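Local coordinates for siderophore-interacting protein (Aeromonas hydrophila, PDB 6K2L), which binds flavin-adenine dinucleotide and, as a siderophore-interacting flavoprotein, probably reduces ferric siderophores so that their iron can be released inside the cell, at residues A[109-112]-A[113-117]; A[256-259]-A[260-263]. The protein carries 1 engineered substitution. All coordinates share one frame; numbering follows the deposited sequence.

Contact 1: residues A[109-112]-A[113-117]. With FAD (flavin-adenine dinucleotide), chain C.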
ATOM      1  N   SER A 109      22.468 -10.592   8.564  1.00 16.36           N
ATOM      2  CA  SER A 109      22.363 -12.033   8.347  1.00 19.18           C
ATOM      3  C   SER A 109      22.280 -12.782   9.662  1.00 18.73           C
ATOM      4  O   SER A 109      21.501 -13.735   9.778  1.00 15.10           O
ATOM      5  CB  SER A 109      23.556 -12.551   7.541  1.00 20.34           C
ATOM      6  OG  SER A 109      23.401 -13.938   7.275  1.00 22.94           O
ATOM      7  N   ARG A 110      23.061 -12.365  10.668  1.00 21.01           N
ATOM      8  CA  ARG A 110      22.984 -13.022  11.962  1.00 20.98           C
ATOM      9  C   ARG A 110      21.641 -12.790  12.619  1.00 17.47           C
ATOM     10  O   ARG A 110      21.033 -13.728  13.150  1.00 18.06           O
ATOM     11  CB  ARG A 110      24.098 -12.541  12.887  1.00 20.54           C
ATOM     12  CG  ARG A 110      23.888 -12.988  14.335  1.00 24.88           C
ATOM     13  CD  ARG A 110      24.780 -12.205  15.291  1.00 29.04           C
ATOM     14  NE  ARG A 110      26.184 -12.612  15.217  1.00 28.80           N
ATOM     15  CZ  ARG A 110      27.155 -12.045  15.925  1.00 29.38           C
ATOM     16  NH1 ARG A 110      26.850 -11.045  16.745  1.00 32.29           N
ATOM     17  NH2 ARG A 110      28.418 -12.475  15.820  1.00 26.72           N
ATOM     18  N   PHE A 111      21.152 -11.563  12.577  1.00 12.98           N
ATOM     19  CA  PHE A 111      19.835 -11.334  13.148  1.00 19.19           C
ATOM     20  C   PHE A 111      18.782 -12.214  12.472  1.00 18.15           C
ATOM     21  O   PHE A 111      17.965 -12.841  13.156  1.00 14.98           O
ATOM     22  CB  PHE A 111      19.461  -9.859  13.039  1.00 16.02           C
ATOM     23  CG  PHE A 111      18.043  -9.597  13.379  1.00 17.37           C
ATOM     24  CD1 PHE A 111      17.639  -9.489  14.707  1.00 16.64           C
ATOM     25  CD2 PHE A 111      17.098  -9.492  12.375  1.00 14.28           C
ATOM     26  CE1 PHE A 111      16.310  -9.258  15.020  1.00 15.66           C
ATOM     27  CE2 PHE A 111      15.779  -9.258  12.686  1.00 19.30           C
ATOM     28  CZ  PHE A 111      15.382  -9.140  14.011  1.00 16.30           C
ATOM     29  N   ALA A 112      18.803 -12.294  11.129  1.00 14.35           N
ATOM     30  CA  ALA A 112      17.793 -13.083  10.421  1.00 15.77           C
ATOM     31  C   ALA A 112      17.942 -14.589  10.667  1.00 15.49           C
ATOM     32  O   ALA A 112      16.938 -15.292  10.834  1.00 11.46           O
ATOM     33  CB  ALA A 112      17.844 -12.776   8.934  1.00 13.92           C
ATOM     34  N   ASN A 113      19.173 -15.101  10.718  1.00 17.20           N
ATOM     35  CA  ASN A 113      19.369 -16.526  10.963  1.00 18.60           C
ATOM     36  C   ASN A 113      18.957 -16.915  12.378  1.00 20.66           C
ATOM     37  O   ASN A 113      18.212 -17.888  12.573  1.00 26.10           O
ATOM     38  CB  ASN A 113      20.821 -16.906  10.693  1.00 13.90           C
ATOM     39  CG  ASN A 113      21.207 -16.651   9.260  1.00 18.69           C
ATOM     40  OD1 ASN A 113      20.340 -16.363   8.430  1.00 19.39           O
ATOM     41  ND2 ASN A 113      22.500 -16.734   8.951  1.00 20.21           N
ATOM     42  N   GLU A 114      19.395 -16.155  13.379  1.00 19.11           N
ATOM     43  CA  GLU A 114      19.114 -16.566  14.746  1.00 20.17           C
ATOM     44  C   GLU A 114      17.720 -16.190  15.214  1.00 19.43           C
ATOM     45  O   GLU A 114      17.330 -16.591  16.321  1.00 21.31           O
ATOM     46  CB  GLU A 114      20.147 -15.963  15.683  1.00 15.84           C
ATOM     47  CG  GLU A 114      21.518 -16.560  15.503  1.00 17.32           C
ATOM     48  CD  GLU A 114      22.571 -15.794  16.292  1.00 29.74           C
ATOM     49  OE1 GLU A 114      22.170 -14.994  17.184  1.00 29.26           O
ATOM     50  OE2 GLU A 114      23.788 -16.016  16.059  1.00 28.28           O
ATOM     51  N   VAL A 115      16.951 -15.484  14.387  1.00 15.05           N
ATOM     52  CA  VAL A 115      15.780 -14.764  14.870  1.00 20.23           C
ATOM     53  C   VAL A 115      14.837 -15.704  15.603  1.00 20.12           C
ATOM     54  O   VAL A 115      14.574 -16.830  15.167  1.00 19.74           O
ATOM     55  CB  VAL A 115      15.079 -14.033  13.706  1.00 19.53           C
ATOM     56  CG1 VAL A 115      14.376 -15.011  12.743  1.00 17.83           C
ATOM     57  CG2 VAL A 115      14.080 -13.017  14.254  1.00 17.76           C
ATOM     58  N   LYS A 116      14.344 -15.242  16.741  1.00 24.24           N
ATOM     59  CA  LYS A 116      13.331 -15.904  17.545  1.00 24.59           C
ATOM     60  C   LYS A 116      12.236 -14.894  17.827  1.00 23.10           C
ATOM     61  O   LYS A 116      12.485 -13.685  17.828  1.00 25.65           O
ATOM     62  CB  LYS A 116      13.911 -16.407  18.873  1.00 24.66           C
ATOM     63  CG  LYS A 116      13.894 -17.900  19.037  1.00 33.36           C
ATOM     64  CD  LYS A 116      14.746 -18.595  17.975  1.00 32.59           C
ATOM     65  CE  LYS A 116      15.281 -19.945  18.505  1.00 45.87           C
ATOM     66  NZ  LYS A 116      15.604 -20.959  17.422  1.00 35.38           N
ATOM     67  N   PRO A 117      11.018 -15.342  18.072  1.00 21.19           N
ATOM     68  CA  PRO A 117      10.027 -14.417  18.624  1.00 22.50           C
ATOM     69  C   PRO A 117      10.556 -13.868  19.940  1.00 23.92           C
ATOM     70  O   PRO A 117      11.168 -14.592  20.728  1.00 26.70           O
ATOM     71  CB  PRO A 117       8.778 -15.287  18.809  1.00 24.26           C
ATOM     72  CG  PRO A 117       9.002 -16.466  17.861  1.00 22.83           C
ATOM     73  CD  PRO A 117      10.488 -16.700  17.899  1.00 21.82           C
TER
HETATM   74  PA  FAD C 301      26.894  -7.620   5.057  1.00 13.84           P
HETATM   75  O1A FAD C 301      27.497  -7.553   6.424  1.00 21.17           O
HETATM   76  O2A FAD C 301      26.547  -6.273   4.410  1.00 13.73           O
HETATM   77  O5B FAD C 301      27.824  -8.345   3.943  1.00 23.40           O
HETATM   78  C5B FAD C 301      28.481  -9.604   4.206  1.00 18.13           C
HETATM   79  C4B FAD C 301      28.823 -10.346   2.929  1.00 20.30           C
HETATM   80  O4B FAD C 301      27.651 -11.016   2.412  1.00 27.23           O
HETATM   81  C3B FAD C 301      29.371  -9.524   1.765  1.00 25.75           C
HETATM   82  O3B FAD C 301      30.340 -10.283   1.044  1.00 26.83           O
HETATM   83  C2B FAD C 301      28.116  -9.243   0.927  1.00 23.87           C
HETATM   84  O2B FAD C 301      28.350  -9.041  -0.465  1.00 20.74           O
HETATM   85  C1B FAD C 301      27.320 -10.529   1.121  1.00 20.86           C
HETATM   86  N9A FAD C 301      25.894 -10.319   1.111  1.00 19.84           N
HETATM   87  C8A FAD C 301      25.211  -9.281   1.694  1.00 20.47           C
HETATM   88  N7A FAD C 301      23.906  -9.359   1.563  1.00 19.11           N
HETATM   89  C5A FAD C 301      23.723 -10.539   0.854  1.00 20.24           C
HETATM   90  C6A FAD C 301      22.567 -11.195   0.394  1.00 19.81           C
HETATM   91  N6A FAD C 301      21.329 -10.751   0.620  1.00 14.34           N
HETATM   92  N1A FAD C 301      22.732 -12.354  -0.295  1.00 20.93           N
HETATM   93  C2A FAD C 301      23.973 -12.804  -0.506  1.00 22.86           C
HETATM   94  N3A FAD C 301      25.136 -12.274  -0.108  1.00 25.42           N
HETATM   95  C4A FAD C 301      24.939 -11.141   0.574  1.00 19.38           C
HETATM   96  N1  FAD C 301      18.183  -6.839   1.623  1.00 10.72           N
HETATM   97  C2  FAD C 301      17.227  -7.717   2.048  1.00 13.28           C
HETATM   98  O2  FAD C 301      17.502  -8.876   2.367  1.00 13.02           O
HETATM   99  N3  FAD C 301      15.902  -7.316   2.118  1.00 13.53           N
HETATM  100  C4  FAD C 301      15.413  -6.075   1.792  1.00 14.20           C
HETATM  101  O4  FAD C 301      14.211  -5.835   1.903  1.00 13.07           O
HETATM  102  C4X FAD C 301      16.436  -5.141   1.355  1.00 15.22           C
HETATM  103  N5  FAD C 301      16.059  -3.909   1.028  1.00 13.46           N
HETATM  104  C5X FAD C 301      17.027  -3.033   0.606  1.00 11.97           C
HETATM  105  C6  FAD C 301      16.647  -1.750   0.237  1.00 10.76           C
HETATM  106  C7  FAD C 301      17.582  -0.826  -0.222  1.00 13.60           C
HETATM  107  C7M FAD C 301      17.126   0.564  -0.588  1.00 12.29           C
HETATM  108  C8  FAD C 301      18.942  -1.187  -0.281  1.00 15.68           C
HETATM  109  C8M FAD C 301      19.995  -0.203  -0.728  1.00 13.78           C
HETATM  110  C9  FAD C 301      19.327  -2.468   0.105  1.00 13.08           C
HETATM  111  C9A FAD C 301      18.386  -3.393   0.535  1.00 11.46           C
HETATM  112  N10 FAD C 301      18.750  -4.708   0.890  1.00 13.34           N
HETATM  113  C10 FAD C 301      17.793  -5.618   1.295  1.00 12.55           C
HETATM  114  C1' FAD C 301      20.156  -5.142   0.798  1.00 16.35           C
HETATM  115  C2' FAD C 301      20.842  -5.356   2.148  1.00 15.71           C
HETATM  116  O2' FAD C 301      21.104  -4.115   2.811  1.00 10.66           O
HETATM  117  C3' FAD C 301      22.159  -6.100   1.908  1.00 17.04           C
HETATM  118  O3' FAD C 301      21.855  -7.452   1.573  1.00 14.55           O
HETATM  119  C4' FAD C 301      23.127  -6.082   3.090  1.00 16.29           C
HETATM  120  O4' FAD C 301      24.455  -6.264   2.592  1.00 18.02           O
HETATM  121  C5' FAD C 301      22.769  -7.138   4.113  1.00 14.97           C
HETATM  122  O5' FAD C 301      23.599  -6.967   5.277  1.00 18.37           O
HETATM  123  P   FAD C 301      24.275  -8.200   5.995  1.00 15.31           P
HETATM  124  O1P FAD C 301      24.727  -7.684   7.367  1.00 19.47           O
HETATM  125  O2P FAD C 301      23.403  -9.373   6.028  1.00 16.45           O
HETATM  126  O3P FAD C 301      25.563  -8.491   5.094  1.00 18.31           O
HETATM  127  O   HOH W   1      21.133 -14.360   6.340  1.00 19.27           O

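Contact 2: residues A[256-259]-A[260-263]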
ATOM      1  N   GLU A 256      29.967  -2.075   4.893  1.00 31.47           N
ATOM      2  CA  GLU A 256      30.965  -1.108   5.338  1.00 32.23           C
ATOM      3  C   GLU A 256      31.903  -0.740   4.203  1.00 26.97           C
ATOM      4  O   GLU A 256      32.252   0.433   4.033  1.00 31.71           O
ATOM      5  CB  GLU A 256      31.750  -1.662   6.529  1.00 33.00           C
ATOM      6  CG  GLU A 256      31.150  -1.342   7.895  1.00 32.03           C
ATOM      7  CD  GLU A 256      30.168  -2.403   8.359  1.00 41.85           C
ATOM      8  OE1 GLU A 256      30.383  -3.588   8.010  1.00 38.36           O
ATOM      9  OE2 GLU A 256      29.176  -2.044   9.046  1.00 42.39           O
ATOM     10  N   ALA A 257      32.305  -1.721   3.411  1.00 22.51           N
ATOM     11  CA  ALA A 257      33.146  -1.448   2.260  1.00 26.46           C
ATOM     12  C   ALA A 257      32.363  -0.821   1.117  1.00 31.85           C
ATOM     13  O   ALA A 257      32.953  -0.116   0.282  1.00 30.78           O
ATOM     14  CB  ALA A 257      33.822  -2.741   1.780  1.00 24.17           C
ATOM     15  N   TYR A 258      31.050  -1.047   1.064  1.00 26.24           N
ATOM     16  CA  TYR A 258      30.288  -0.669  -0.112  1.00 28.70           C
ATOM     17  C   TYR A 258      29.546   0.651   0.016  1.00 32.04           C
ATOM     18  O   TYR A 258      29.038   1.136  -0.996  1.00 29.76           O
ATOM     19  CB  TYR A 258      29.270  -1.758  -0.455  1.00 31.43           C
ATOM     20  CG  TYR A 258      28.604  -1.546  -1.794  1.00 32.00           C
ATOM     21  CD1 TYR A 258      29.361  -1.390  -2.942  1.00 35.12           C
ATOM     22  CD2 TYR A 258      27.220  -1.457  -1.903  1.00 28.53           C
ATOM     23  CE1 TYR A 258      28.765  -1.177  -4.169  1.00 34.70           C
ATOM     24  CE2 TYR A 258      26.614  -1.257  -3.131  1.00 25.64           C
ATOM     25  CZ  TYR A 258      27.396  -1.112  -4.261  1.00 29.50           C
ATOM     26  OH  TYR A 258      26.832  -0.914  -5.499  1.00 28.66           O
ATOM     27  N   HIS A 259      29.404   1.207   1.223  1.00 28.31           N
ATOM     28  CA  HIS A 259      28.471   2.310   1.406  1.00 31.41           C
ATOM     29  C   HIS A 259      28.775   3.458   0.443  1.00 36.54           C
ATOM     30  O   HIS A 259      27.893   3.931  -0.296  1.00 40.73           O
ATOM     31  CB  HIS A 259      28.506   2.756   2.871  1.00 36.77           C
ATOM     32  CG  HIS A 259      27.679   3.970   3.172  1.00 45.45           C
ATOM     33  ND1 HIS A 259      26.307   3.922   3.299  1.00 41.95           N
ATOM     34  CD2 HIS A 259      28.030   5.266   3.374  1.00 46.65           C
ATOM     35  CE1 HIS A 259      25.845   5.133   3.564  1.00 51.51           C
ATOM     36  NE2 HIS A 259      26.870   5.967   3.615  1.00 54.55           N
ATOM     37  N   HIS A 260      30.029   3.869   0.373  1.00 36.55           N
ATOM     38  CA  HIS A 260      30.350   5.021  -0.451  1.00 42.36           C
ATOM     39  C   HIS A 260      30.539   4.669  -1.925  1.00 41.10           C
ATOM     40  O   HIS A 260      30.243   5.510  -2.789  1.00 38.41           O
ATOM     41  CB  HIS A 260      31.566   5.734   0.140  1.00 43.69           C
ATOM     42  CG  HIS A 260      31.215   6.561   1.337  1.00 51.89           C
ATOM     43  ND1 HIS A 260      31.579   6.206   2.618  1.00 52.84           N
ATOM     44  CD2 HIS A 260      30.473   7.689   1.455  1.00 59.26           C
ATOM     45  CE1 HIS A 260      31.096   7.091   3.472  1.00 63.27           C
ATOM     46  NE2 HIS A 260      30.422   8.003   2.792  1.00 69.53           N
ATOM     47  N   ALA A 261      30.961   3.442  -2.242  1.00 32.23           N
ATOM     48  CA  ALA A 261      30.838   2.988  -3.621  1.00 35.25           C
ATOM     49  C   ALA A 261      29.391   3.092  -4.104  1.00 39.08           C
ATOM     50  O   ALA A 261      29.146   3.528  -5.234  1.00 43.11           O
ATOM     51  CB  ALA A 261      31.353   1.556  -3.767  1.00 35.25           C
ATOM     52  N   ARG A 262      28.420   2.714  -3.264  1.00 32.20           N
ATOM     53  CA  ARG A 262      27.023   2.751  -3.698  1.00 33.97           C
ATOM     54  C   ARG A 262      26.575   4.177  -3.930  1.00 34.90           C
ATOM     55  O   ARG A 262      25.856   4.469  -4.899  1.00 33.24           O
ATOM     56  CB  ARG A 262      26.102   2.075  -2.673  1.00 29.47           C
ATOM     57  CG  ARG A 262      24.704   1.720  -3.219  1.00 26.06           C
ATOM     58  CD  ARG A 262      23.643   1.696  -2.120  1.00 29.25           C
ATOM     59  NE  ARG A 262      23.503   0.379  -1.473  1.00 26.82           N
ATOM     60  CZ  ARG A 262      24.030   0.055  -0.289  1.00 26.06           C
ATOM     61  NH1 ARG A 262      24.760   0.953   0.368  1.00 27.21           N
ATOM     62  NH2 ARG A 262      23.850  -1.167   0.234  1.00 17.45           N
ATOM     63  N   HIS A 263      26.968   5.073  -3.028  1.00 35.93           N
ATOM     64  CA  HIS A 263      26.723   6.488  -3.276  1.00 37.35           C
ATOM     65  C   HIS A 263      27.315   6.927  -4.622  1.00 44.00           C
ATOM     66  O   HIS A 263      26.653   7.626  -5.399  1.00 46.24           O
ATOM     67  CB  HIS A 263      27.271   7.319  -2.113  1.00 42.41           C
ATOM     68  CG  HIS A 263      26.354   7.366  -0.922  1.00 48.52           C
ATOM     69  ND1 HIS A 263      25.052   7.812  -1.003  1.00 48.58           N
ATOM     70  CD2 HIS A 263      26.550   7.018   0.377  1.00 50.76           C
ATOM     71  CE1 HIS A 263      24.482   7.731   0.189  1.00 52.34           C
ATOM     72  NE2 HIS A 263      25.369   7.257   1.046  1.00 55.36           N
TER
HETATM   73  O   HOH W   2      32.650   2.593   0.451  1.00 32.82           O

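Contact 1: residues A[109-112]-A[113-117]
Asn113 sits one helical turn after Ser109 and meets it through both backbone and side chain. Its backbone N donates to Ser109 O at 2.9 Å, with an N-H...O angle of 160°. The amide folds back over the same turn because CG stands anti to the carbonyl carbon (chi1 -61°), and a water then joins the two side chains, accepting from Ser109 OG at 2.5 Å and donating to Asn113 OD1 at 3.0 Å. The hydroxyl suits its place because OG donates to this shared water; separately, Ser109 N gives a weak hydrogen bond to FAD O2P (3.0 Å, angle 122°).

On the inward side Val115 CG1 comes within 3.2 Å of Ala112 O, while its other methyl, CG2, reaches Phe111 CZ at 4.1 Å. Apolar residues fit here: Phe111 and Val115 both touch Val15 and Ile28 of barrel strands 11-20 and 25-31, while Ala112 meets Leu101. Ala112 O is satisfied by Arg26 NH1 as the helix gives way to loop.

On the outer side Arg110 and Glu114 run alongside each other, Glu114 OE2 resting 3.5 Å from Arg110 CG. Arg110 NE is 4.2 Å from Glu114 OE2, which lies well out of the guanidinium plane; no N-H points at it, and the attraction is probably of charge alone. The phosphate end thus meets a backbone amide through a weak bond, the barrel side hydrocarbon.

Contact 2: residues A[256-259]-A[260-263]
Tyr258 and Arg262, one turn apart, cross at about a right angle on the buried side of helix 255-266. The tyrosine ring crosses the arginine's stem, its CE2 3.4 Å from Arg262 CB, and Arg262 N lies over the centre of one ring face. A bend at chi3 (-89°) presents a face of the guanidinium to Tyr258 CD2, which sits over its middle, with the two planes 69° apart. A long side chain with several N-H groups suits this place: NE bonds to Pro247 O, while NH2 bonds to Tyr248 O and makes a salt bridge to Glu255, which should keep the guanidinium from rotating. Tyr258 OH is hydrogen-bonded to Glu222, and Tyr258 CD1 packs on Ala261 CB at 3.7 Å, where the alanine methyl fits against the ring.

Three histidines cluster on another side of the helix. The edge of His259 points at the face of His260, centroids 4.7 Å apart, with CD2 above the centre of that ring. His263 in turn directs its edge at a face of His259, displaced toward the rim, at a centroid distance of 4.5 Å. His259 thus takes part in two edge-to-face pairs, giving its edge to His260 and its face to His263, the second offset. Its ND1 is hydrogen-bonded to Glu255, which helps to fix its rotation.

Regular i to i+4 bonds run beneath, Arg262 N to Tyr258 O at 2.8 Å and His263 N to His259 O at 3.1 Å. At the kink a water bridges Ala257 O, 2.7 Å away, and Ala261 N. This is a kinked helix near the chain's end, whose Arg262, packed on Tyr258, belongs to the FAD pocket and which also carries an aromatic histidine cluster.

In the fold
Contact 1 comes first along the chain, on helix 107-114 between barrel strands 94-100 and 120-123; contact 2 follows much later, on helix 255-266, beyond strand 243-245 of the parallel sheet. Their centres are 24 Å apart and their nearest atoms about 11 Å, so they do not touch. What relates them is the cofactor: each contributes one residue, Ser109 and Arg262, to the FAD pocket. The antiparallel barrel and the parallel sheet together fit the ferredoxin-reductase-like plan of siderophore-interacting proteins. FAD is therefore approached both by a helix packed on the barrel and by one from the C-terminal part of the chain.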